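Local coordinates for choline dehydrogenase and related flavoproteins (Aspergillus oryzae, PDB 3Q9T), which oxidises formate as a flavoenzyme of the glucose-methanol-choline oxidoreductase family, carrying 8-formyl-FAD at its catalytic site, at residues L352-D362 with G388-M399. Numbering follows the deposited sequence. Where two conformers were deposited one is given.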
loop_
_atom_site.group_PDB
_atom_site.type_symbol
_atom_site.label_atom_id
_atom_site.label_comp_id
_atom_site.label_asym_id
_atom_site.label_seq_id
_atom_site.Cartn_x
_atom_site.Cartn_y
_atom_site.Cartn_z
ATOM N N LEU A 352 29.607 0.156 1.606
ATOM C CA LEU A 352 29.192 -0.638 0.434
ATOM C C LEU A 352 28.812 0.159 -0.806
ATOM O O LEU A 352 28.324 -0.402 -1.774
ATOM C CB LEU A 352 28.047 -1.599 0.788
ATOM C CG LEU A 352 28.222 -2.363 2.098
ATOM C CD1 LEU A 352 26.966 -3.172 2.452
ATOM C CD2 LEU A 352 29.455 -3.255 2.035
ATOM N N LEU A 353 29.053 1.461 -0.787
ATOM C CA LEU A 353 28.795 2.284 -1.949
ATOM C C LEU A 353 30.087 3.048 -2.198
ATOM O O LEU A 353 30.502 3.814 -1.338
ATOM C CB LEU A 353 27.672 3.271 -1.634
ATOM C CG LEU A 353 26.780 3.818 -2.755
ATOM C CD1 LEU A 353 26.090 5.117 -2.330
ATOM C CD2 LEU A 353 27.507 3.979 -4.090
ATOM N N GLU A 354 30.720 2.854 -3.358
ATOM C CA GLU A 354 32.049 3.451 -3.605
ATOM C C GLU A 354 32.107 4.297 -4.863
ATOM O O GLU A 354 32.892 5.247 -4.942
ATOM C CB GLU A 354 33.136 2.376 -3.666
ATOM C CG GLU A 354 33.258 1.567 -2.373
ATOM C CD GLU A 354 34.198 0.388 -2.501
ATOM O OE1 GLU A 354 34.385 -0.065 -3.655
ATOM O OE2 GLU A 354 34.749 -0.076 -1.465
ATOM N N LEU A 355 31.303 3.912 -5.850
ATOM C CA LEU A 355 31.150 4.671 -7.074
ATOM C C LEU A 355 29.711 5.144 -7.193
ATOM O O LEU A 355 28.756 4.370 -6.993
ATOM C CB LEU A 355 31.529 3.823 -8.293
ATOM C CG LEU A 355 33.022 3.539 -8.416
ATOM C CD1 LEU A 355 33.282 2.337 -9.300
ATOM C CD2 LEU A 355 33.786 4.781 -8.907
ATOM N N VAL A 356 29.568 6.411 -7.551
ATOM C CA VAL A 356 28.272 7.049 -7.664
ATOM C C VAL A 356 28.236 7.880 -8.939
ATOM O O VAL A 356 29.193 8.623 -9.234
ATOM C CB VAL A 356 28.001 7.975 -6.434
ATOM C CG1 VAL A 356 26.768 8.830 -6.665
ATOM C CG2 VAL A 356 27.892 7.156 -5.149
ATOM N N GLY A 357 27.129 7.784 -9.678
ATOM C CA GLY A 357 27.002 8.484 -10.948
ATOM C C GLY A 357 25.969 9.603 -10.998
ATOM O O GLY A 357 24.849 9.471 -10.502
ATOM N N PHE A 358 26.339 10.717 -11.615
ATOM C CA PHE A 358 25.419 11.846 -11.742
ATOM C C PHE A 358 25.221 12.254 -13.205
ATOM O O PHE A 358 25.756 13.261 -13.660
ATOM C CB PHE A 358 25.906 13.029 -10.896
ATOM C CG PHE A 358 25.976 12.730 -9.418
ATOM C CD1 PHE A 358 27.170 12.373 -8.825
ATOM C CD2 PHE A 358 24.833 12.796 -8.627
ATOM C CE1 PHE A 358 27.224 12.103 -7.464
ATOM C CE2 PHE A 358 24.884 12.536 -7.275
ATOM C CZ PHE A 358 26.078 12.184 -6.694
ATOM N N PRO A 359 24.442 11.464 -13.947
ATOM C CA PRO A 359 24.300 11.699 -15.382
ATOM C C PRO A 359 23.107 12.573 -15.715
ATOM O O PRO A 359 22.214 12.756 -14.892
ATOM C CB PRO A 359 24.026 10.300 -15.912
ATOM C CG PRO A 359 23.195 9.685 -14.821
ATOM C CD PRO A 359 23.809 10.197 -13.534
ATOM N N ARG A 360 23.120 13.129 -16.916
ATOM C CA ARG A 360 21.907 13.616 -17.550
ATOM C C ARG A 360 21.519 12.541 -18.560
ATOM O O ARG A 360 22.345 11.707 -18.942
ATOM C CB ARG A 360 22.126 14.969 -18.239
ATOM C CG ARG A 360 22.351 16.127 -17.254
ATOM C CD ARG A 360 22.432 17.478 -17.967
ATOM N NE ARG A 360 21.215 17.772 -18.716
ATOM C CZ ARG A 360 20.242 18.557 -18.276
ATOM N NH1 ARG A 360 20.350 19.144 -17.088
ATOM N NH2 ARG A 360 19.163 18.764 -19.017
ATOM N N ILE A 361 20.260 12.538 -18.976
ATOM C CA ILE A 361 19.784 11.515 -19.891
ATOM C C ILE A 361 18.948 12.169 -20.970
ATOM O O ILE A 361 17.928 11.633 -21.410
ATOM C CB ILE A 361 18.979 10.436 -19.150
ATOM C CG1 ILE A 361 17.741 11.048 -18.498
ATOM C CG2 ILE A 361 19.848 9.743 -18.086
ATOM C CD1 ILE A 361 16.642 10.024 -18.287
ATOM N N ASP A 362 19.386 13.351 -21.387
ATOM C CA ASP A 362 18.689 14.086 -22.437
ATOM C C ASP A 362 18.351 13.214 -23.653
ATOM O O ASP A 362 17.244 13.274 -24.195
ATOM C CB ASP A 362 19.493 15.325 -22.847
ATOM C CG ASP A 362 19.660 16.302 -21.694
ATOM O OD1 ASP A 362 18.818 17.222 -21.556
ATOM O OD2 ASP A 362 20.614 16.125 -20.903
ATOM N N GLY A 388 21.291 22.732 -16.140
ATOM C CA GLY A 388 22.450 21.884 -16.334
ATOM C C GLY A 388 22.701 20.860 -15.244
ATOM O O GLY A 388 23.680 20.109 -15.314
ATOM N N GLN A 389 21.830 20.823 -14.238
ATOM C CA GLN A 389 21.916 19.867 -13.128
ATOM C C GLN A 389 21.809 18.419 -13.612
ATOM O O GLN A 389 21.285 18.161 -14.704
ATOM C CB GLN A 389 20.782 20.113 -12.122
ATOM C CG GLN A 389 20.745 21.489 -11.493
ATOM C CD GLN A 389 19.633 22.361 -12.064
ATOM O OE1 GLN A 389 18.923 23.045 -11.321
ATOM N NE2 GLN A 389 19.481 22.344 -13.390
ATOM N N PRO A 390 22.260 17.457 -12.791
ATOM C CA PRO A 390 22.068 16.052 -13.156
ATOM C C PRO A 390 20.580 15.743 -13.245
ATOM O O PRO A 390 19.760 16.522 -12.755
ATOM C CB PRO A 390 22.641 15.293 -11.954
ATOM C CG PRO A 390 23.541 16.265 -11.265
ATOM C CD PRO A 390 22.951 17.614 -11.502
ATOM N N HIS A 391 20.239 14.624 -13.870
ATOM C CA HIS A 391 18.894 14.069 -13.756
ATOM C C HIS A 391 18.826 12.992 -12.673
ATOM O O HIS A 391 17.794 12.826 -12.014
ATOM C CB HIS A 391 18.441 13.496 -15.094
ATOM C CG HIS A 391 18.160 14.537 -16.123
ATOM N ND1 HIS A 391 18.558 14.415 -17.436
ATOM C CD2 HIS A 391 17.517 15.725 -16.032
ATOM C CE1 HIS A 391 18.161 15.477 -18.116
ATOM N NE2 HIS A 391 17.534 16.292 -17.285
ATOM N N PHE A 392 19.923 12.262 -12.485
ATOM C CA PHE A 392 19.934 11.160 -11.525
ATOM C C PHE A 392 21.165 11.133 -10.654
ATOM O O PHE A 392 22.209 11.657 -11.024
ATOM C CB PHE A 392 19.811 9.811 -12.232
ATOM C CG PHE A 392 18.473 9.592 -12.864
ATOM C CD1 PHE A 392 17.487 8.882 -12.187
ATOM C CD2 PHE A 392 18.186 10.126 -14.123
ATOM C CE1 PHE A 392 16.231 8.696 -12.767
ATOM C CE2 PHE A 392 16.941 9.945 -14.711
ATOM C CZ PHE A 392 15.955 9.234 -14.032
ATOM N N GLU A 393 21.005 10.540 -9.474
ATOM C CA GLU A 393 22.133 9.968 -8.752
ATOM C C GLU A 393 21.974 8.470 -8.892
ATOM O O GLU A 393 20.931 7.908 -8.530
ATOM C CB GLU A 393 22.161 10.362 -7.270
ATOM C CG GLU A 393 23.078 9.458 -6.442
ATOM C CD GLU A 393 23.354 9.975 -5.024
ATOM O OE1 GLU A 393 23.963 9.223 -4.225
ATOM O OE2 GLU A 393 22.988 11.129 -4.704
ATOM N N LEU A 394 22.990 7.833 -9.459
ATOM C CA LEU A 394 23.018 6.384 -9.589
ATOM C C LEU A 394 23.998 5.782 -8.594
ATOM O O LEU A 394 25.219 5.914 -8.740
ATOM C CB LEU A 394 23.403 5.993 -11.010
ATOM C CG LEU A 394 22.473 6.582 -12.054
ATOM C CD1 LEU A 394 22.944 6.231 -13.487
ATOM C CD2 LEU A 394 21.051 6.096 -11.778
ATOM N N ASP A 395 23.454 5.144 -7.566
ATOM C CA ASP A 395 24.260 4.490 -6.557
ATOM C C ASP A 395 24.448 3.039 -6.895
ATOM O O ASP A 395 23.477 2.292 -7.034
ATOM C CB ASP A 395 23.611 4.620 -5.174
ATOM C CG ASP A 395 23.338 6.059 -4.811
ATOM O OD1 ASP A 395 24.262 6.902 -4.978
ATOM O OD2 ASP A 395 22.191 6.349 -4.396
ATOM N N PHE A 396 25.708 2.639 -7.011
ATOM C CA PHE A 396 26.037 1.266 -7.316
ATOM C C PHE A 396 26.475 0.528 -6.071
ATOM O O PHE A 396 27.661 0.444 -5.779
ATOM C CB PHE A 396 27.108 1.233 -8.397
ATOM C CG PHE A 396 26.694 1.952 -9.646
ATOM C CD1 PHE A 396 25.892 1.323 -10.581
ATOM C CD2 PHE A 396 27.075 3.263 -9.864
ATOM C CE1 PHE A 396 25.482 1.984 -11.722
ATOM C CE2 PHE A 396 26.670 3.935 -11.007
ATOM C CZ PHE A 396 25.874 3.297 -11.936
ATOM N N VAL A 397 25.503 -0.002 -5.334
ATOM C CA VAL A 397 25.779 -0.678 -4.070
ATOM C C VAL A 397 26.265 -2.080 -4.402
ATOM O O VAL A 397 25.605 -2.805 -5.138
ATOM C CB VAL A 397 24.518 -0.751 -3.189
ATOM C CG1 VAL A 397 24.821 -1.407 -1.864
ATOM C CG2 VAL A 397 23.955 0.636 -2.974
ATOM N N CYS A 398 27.428 -2.454 -3.881
ATOM C CA CYS A 398 28.061 -3.708 -4.292
ATOM C C CYS A 398 27.648 -4.904 -3.458
ATOM O O CYS A 398 28.495 -5.693 -3.040
ATOM C CB CYS A 398 29.598 -3.584 -4.324
ATOM S SG CYS A 398 30.341 -3.038 -2.790
ATOM N N MET A 399 26.347 -5.035 -3.217
ATOM C CA MET A 399 25.776 -6.274 -2.686
ATOM C C MET A 399 24.260 -6.141 -2.678
ATOM O O MET A 399 23.734 -5.056 -2.930
ATOM C CB MET A 399 26.326 -6.612 -1.288
ATOM C CG MET A 399 25.598 -5.991 -0.115
ATOM S SD MET A 399 26.173 -6.575 1.513
ATOM C CE MET A 399 26.657 -8.220 1.140
HETATM O O HOH W 1 30.286 1.070 -5.413
#
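Gly357 and Leu394 form a hydrogen-bonded antiparallel pair joining strands 353-358 and 392-397, neighbours in the large mixed sheet of this GMC oxidoreductase. Both bonds are short and nearly straight: Gly357 N gives to Leu394 O (2.8 Å) and Leu394 N to Gly357 O (2.7 Å). Toward Leu352 the ladder opens, and a water spans the gap, accepting from Glu354 N and donating to Phe396 O; beyond it Cys398 N reaches Leu352 O at 3.1 Å. Leu353, about 6 Å from the bound flavin cofactor by its side chain, lays CD1 against the Asp395 carboxylate. On that same face Glu393 OE1 and Asp395 OD1 stand 2.5 Å apart, so one acid probably holds a proton; OE2 of Glu393 accepts from Arg553 N, and OD2 of Asp395 forms a salt bridge with the Arg553 side chain. Glu393, with CG anti to the backbone N (chi1 163°), runs its extended chain beside the Phe358 ring. At the end of the ladder Pro359 O accepts hydrogen bonds from His391 N and, weakly, from Phe392 N. Arg360 grips Asp362 side-on through NE and NH2, reaches Gln389 O weakly through NH1, and turns a guanidinium face to His391 NE2, which bonds to Asp382, also a salt-bridge partner of Arg360. The other imidazole nitrogen, His391 ND1, accepts Ile361 N at 3.0 Å, the donor lying in the ring plane.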